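5' nucleotidase family protein (Staphylococcus aureus subsp. aureus, PDB 4Q7F) belongs to the calcineurin-like phosphoesterases of the 5'-nucleotidase family and binds a manganese and a magnesium ion side by side in its metallophosphoesterase domain. Local coordinates at residues V204-F210 with I242-Q248. Sequence-based numbering, arbitrary orientation.
With MG (magnesium ion), chain B.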
ATOM      1  N   VAL A 204     -15.762 -14.625   1.658  1.00 27.41           N
ATOM      2  CA  VAL A 204     -15.588 -13.280   1.178  1.00 26.49           C
ATOM      3  C   VAL A 204     -14.097 -12.962   1.126  1.00 25.64           C
ATOM      4  O   VAL A 204     -13.399 -13.097   2.150  1.00 26.39           O
ATOM      5  CB  VAL A 204     -16.251 -12.250   2.119  1.00 26.90           C
ATOM      6  CG1 VAL A 204     -15.944 -10.847   1.628  1.00 26.70           C
ATOM      7  CG2 VAL A 204     -17.753 -12.475   2.201  1.00 28.19           C
ATOM      8  N   CYS A 205     -13.599 -12.572  -0.044  1.00 24.83           N
ATOM      9  CA  CYS A 205     -12.197 -12.154  -0.181  1.00 24.48           C
ATOM     10  C   CYS A 205     -12.220 -10.672  -0.484  1.00 24.27           C
ATOM     11  O   CYS A 205     -12.473 -10.247  -1.611  1.00 24.54           O
ATOM     12  CB  CYS A 205     -11.435 -12.898  -1.263  1.00 24.57           C
ATOM     13  SG  CYS A 205     -11.257 -14.661  -0.965  1.00 26.44           S
ATOM     14  N   TYR A 206     -11.949  -9.892   0.551  1.00 23.55           N
ATOM     15  CA  TYR A 206     -12.000  -8.450   0.486  1.00 22.57           C
ATOM     16  C   TYR A 206     -10.633  -7.828   0.599  1.00 21.37           C
ATOM     17  O   TYR A 206      -9.955  -8.012   1.603  1.00 20.36           O
ATOM     18  CB  TYR A 206     -12.886  -7.990   1.644  1.00 24.21           C
ATOM     19  CG  TYR A 206     -12.974  -6.499   1.897  1.00 24.98           C
ATOM     20  CD1 TYR A 206     -13.210  -5.594   0.864  1.00 25.07           C
ATOM     21  CD2 TYR A 206     -12.928  -6.010   3.197  1.00 26.04           C
ATOM     22  CE1 TYR A 206     -13.344  -4.236   1.125  1.00 26.89           C
ATOM     23  CE2 TYR A 206     -13.055  -4.667   3.465  1.00 27.49           C
ATOM     24  CZ  TYR A 206     -13.266  -3.782   2.431  1.00 27.23           C
ATOM     25  OH  TYR A 206     -13.395  -2.450   2.726  1.00 29.54           O
ATOM     26  N   HIS A 207     -10.193  -7.129  -0.446  1.00 20.45           N
ATOM     27  CA  HIS A 207      -8.953  -6.435  -0.339  1.00 20.02           C
ATOM     28  C   HIS A 207      -9.270  -5.117   0.372  1.00 21.04           C
ATOM     29  O   HIS A 207      -9.465  -4.108  -0.262  1.00 20.60           O
ATOM     30  CB  HIS A 207      -8.289  -6.132  -1.652  1.00 19.84           C
ATOM     31  CG  HIS A 207      -6.939  -5.540  -1.453  1.00 20.21           C
ATOM     32  ND1 HIS A 207      -5.821  -6.315  -1.289  1.00 19.81           N
ATOM     33  CD2 HIS A 207      -6.545  -4.263  -1.247  1.00 20.73           C
ATOM     34  CE1 HIS A 207      -4.778  -5.542  -1.068  1.00 20.36           C
ATOM     35  NE2 HIS A 207      -5.190  -4.295  -1.033  1.00 21.49           N
ATOM     36  N   GLY A 208      -9.371  -5.196   1.691  1.00 21.87           N
ATOM     37  CA  GLY A 208      -9.679  -4.074   2.547  1.00 23.07           C
ATOM     38  C   GLY A 208      -9.585  -4.640   3.951  1.00 23.55           C
ATOM     39  O   GLY A 208      -9.413  -5.873   4.119  1.00 22.99           O
ATOM     40  N   GLY A 209      -9.714  -3.777   4.951  1.00 23.22           N
ATOM     41  CA  GLY A 209      -9.587  -4.206   6.341  1.00 23.80           C
ATOM     42  C   GLY A 209     -10.693  -3.784   7.291  1.00 25.59           C
ATOM     43  O   GLY A 209     -11.860  -3.645   6.896  1.00 25.98           O
ATOM     44  N   PHE A 210     -10.307  -3.559   8.545  1.00 26.30           N
ATOM     45  CA  PHE A 210     -11.246  -3.255   9.603  1.00 27.70           C
ATOM     46  C   PHE A 210     -11.087  -1.839  10.116  1.00 28.26           C
ATOM     47  O   PHE A 210      -9.986  -1.410  10.479  1.00 27.18           O
ATOM     48  CB  PHE A 210     -11.092  -4.267  10.737  1.00 28.63           C
ATOM     49  CG  PHE A 210     -11.211  -5.683  10.268  1.00 28.81           C
ATOM     50  CD1 PHE A 210     -12.436  -6.171   9.839  1.00 29.39           C
ATOM     51  CD2 PHE A 210     -10.099  -6.497  10.177  1.00 28.75           C
ATOM     52  CE1 PHE A 210     -12.556  -7.465   9.362  1.00 30.12           C
ATOM     53  CE2 PHE A 210     -10.212  -7.805   9.698  1.00 29.78           C
ATOM     54  CZ  PHE A 210     -11.441  -8.284   9.288  1.00 29.00           C
ATOM     55  N   ILE A 242     -16.035 -17.689   5.954  1.00 29.28           N
ATOM     56  CA  ILE A 242     -14.646 -17.252   5.904  1.00 29.01           C
ATOM     57  C   ILE A 242     -14.594 -15.822   5.374  1.00 28.22           C
ATOM     58  O   ILE A 242     -15.187 -15.508   4.326  1.00 27.42           O
ATOM     59  CB  ILE A 242     -13.779 -18.174   5.020  1.00 27.46           C
ATOM     60  CG1 ILE A 242     -13.917 -19.644   5.460  1.00 28.90           C
ATOM     61  CG2 ILE A 242     -12.322 -17.760   5.080  1.00 26.60           C
ATOM     62  CD1 ILE A 242     -13.081 -20.610   4.641  1.00 28.09           C
ATOM     63  N   PHE A 243     -13.886 -14.964   6.099  1.00 28.35           N
ATOM     64  CA  PHE A 243     -13.776 -13.543   5.748  1.00 28.32           C
ATOM     65  C   PHE A 243     -12.290 -13.232   5.608  1.00 27.62           C
ATOM     66  O   PHE A 243     -11.568 -13.062   6.611  1.00 27.79           O
ATOM     67  CB  PHE A 243     -14.447 -12.679   6.817  1.00 30.25           C
ATOM     68  CG  PHE A 243     -14.751 -11.268   6.372  1.00 31.96           C
ATOM     69  CD1 PHE A 243     -15.852 -11.005   5.565  1.00 33.28           C
ATOM     70  CD2 PHE A 243     -13.972 -10.204   6.783  1.00 32.43           C
ATOM     71  CE1 PHE A 243     -16.147  -9.710   5.157  1.00 35.54           C
ATOM     72  CE2 PHE A 243     -14.259  -8.910   6.373  1.00 33.41           C
ATOM     73  CZ  PHE A 243     -15.347  -8.660   5.558  1.00 33.98           C
ATOM     74  N   ILE A 244     -11.838 -13.218   4.354  1.00 25.61           N
ATOM     75  CA  ILE A 244     -10.450 -12.963   4.000  1.00 24.82           C
ATOM     76  C   ILE A 244     -10.288 -11.483   3.734  1.00 24.03           C
ATOM     77  O   ILE A 244     -11.079 -10.891   2.995  1.00 24.54           O
ATOM     78  CB  ILE A 244     -10.034 -13.852   2.792  1.00 24.41           C
ATOM     79  CG1 ILE A 244      -9.881 -15.287   3.290  1.00 24.70           C
ATOM     80  CG2 ILE A 244      -8.734 -13.387   2.135  1.00 23.34           C
ATOM     81  CD1 ILE A 244      -9.606 -16.330   2.200  1.00 24.74           C
ATOM     82  N   THR A 245      -9.283 -10.889   4.378  1.00 23.23           N
ATOM     83  CA  THR A 245      -9.009  -9.466   4.265  1.00 22.37           C
ATOM     84  C   THR A 245      -7.537  -9.170   3.961  1.00 22.32           C
ATOM     85  O   THR A 245      -6.698 -10.058   3.953  1.00 21.86           O
ATOM     86  CB  THR A 245      -9.427  -8.726   5.552  1.00 22.67           C
ATOM     87  OG1 THR A 245      -8.650  -9.177   6.663  1.00 22.21           O
ATOM     88  CG2 THR A 245     -10.883  -8.930   5.825  1.00 23.49           C
ATOM     89  N   GLY A 246      -7.229  -7.901   3.715  1.00 23.13           N
ATOM     90  CA  GLY A 246      -5.861  -7.484   3.394  1.00 22.01           C
ATOM     91  C   GLY A 246      -5.778  -5.979   3.522  1.00 22.01           C
ATOM     92  O   GLY A 246      -6.450  -5.395   4.383  1.00 22.48           O
ATOM     93  N   HIS A 247      -4.942  -5.362   2.679  1.00 21.76           N
ATOM     94  CA  HIS A 247      -4.814  -3.906   2.563  1.00 22.02           C
ATOM     95  C   HIS A 247      -4.141  -3.167   3.692  1.00 22.69           C
ATOM     96  O   HIS A 247      -3.351  -2.253   3.440  1.00 21.55           O
ATOM     97  CB  HIS A 247      -6.202  -3.279   2.316  1.00 22.37           C
ATOM     98  CG  HIS A 247      -6.186  -1.798   2.133  1.00 22.29           C
ATOM     99  ND1 HIS A 247      -5.540  -1.191   1.078  1.00 22.25           N
ATOM    100  CD2 HIS A 247      -6.767  -0.799   2.841  1.00 23.16           C
ATOM    101  CE1 HIS A 247      -5.714   0.111   1.148  1.00 22.07           C
ATOM    102  NE2 HIS A 247      -6.453   0.377   2.209  1.00 22.70           N
ATOM    103  N   GLN A 248      -4.475  -3.526   4.929  1.00 22.92           N
ATOM    104  CA  GLN A 248      -3.898  -2.864   6.077  1.00 23.69           C
ATOM    105  C   GLN A 248      -2.575  -3.489   6.505  1.00 23.19           C
ATOM    106  O   GLN A 248      -1.896  -2.919   7.350  1.00 23.69           O
ATOM    107  CB  GLN A 248      -4.891  -2.865   7.235  1.00 24.83           C
ATOM    108  CG  GLN A 248      -6.149  -2.027   6.997  1.00 24.64           C
ATOM    109  CD  GLN A 248      -7.135  -2.163   8.160  1.00 24.98           C
ATOM    110  OE1 GLN A 248      -7.383  -3.267   8.638  1.00 24.19           O
ATOM    111  NE2 GLN A 248      -7.679  -1.049   8.622  1.00 25.26           N
TER
HETATM  112 MG    MG B 601      -3.898  -2.132  -0.569  1.00 21.04          MG
HETATM  113  O   HOH W   1      -2.250  -1.670   0.995  1.00 20.85           O
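With chi1 of -174° in His207 and -178° in His247, each imidazole extends opposite its own backbone nitrogen, and the two rings converge on one magnesium ion. This is the metal-binding end of a beta-alpha-beta unit in the calcineurin-like phosphoesterase fold: strands 201-207 and 242-244 run parallel, joined through helix 229-236. The metal lies in plane at the edge of both rings, 2.6 Å from His207 NE2 and 2.5 Å from His247 ND1, while the ring planes stand at 66°; Asp72, Asn109 and a water complete its ligands. That water also donates to His247 O. Each ring is held at its other nitrogen, His207 ND1 by Asn70 O and His247 NE2 by Glu226, which should fix their rotation.

Upstream, the parallel pairing shows in three backbone hydrogen bonds, Val204 N to Ile242 O, Ile244 N to Val204 O and the nearly straight Tyr206 N to Ile244 O (2.8 Å). Val204 CB is 3.7 Å from Phe243 CD1, and the Phe210 and Phe243 side chains run antiparallel, with Phe210 CE1 3.7 Å from Phe243 CE2; helix 229-236 packs against both phenyl rings. Beyond the strands, Gly246 N donates to Gly208 O. The Gln248 amide then grips the backbone of Phe210 twice: OE1 accepts from Phe210 N at 2.9 Å, above its carbonyl plane, and NE2 donates to Phe210 O at 3.0 Å.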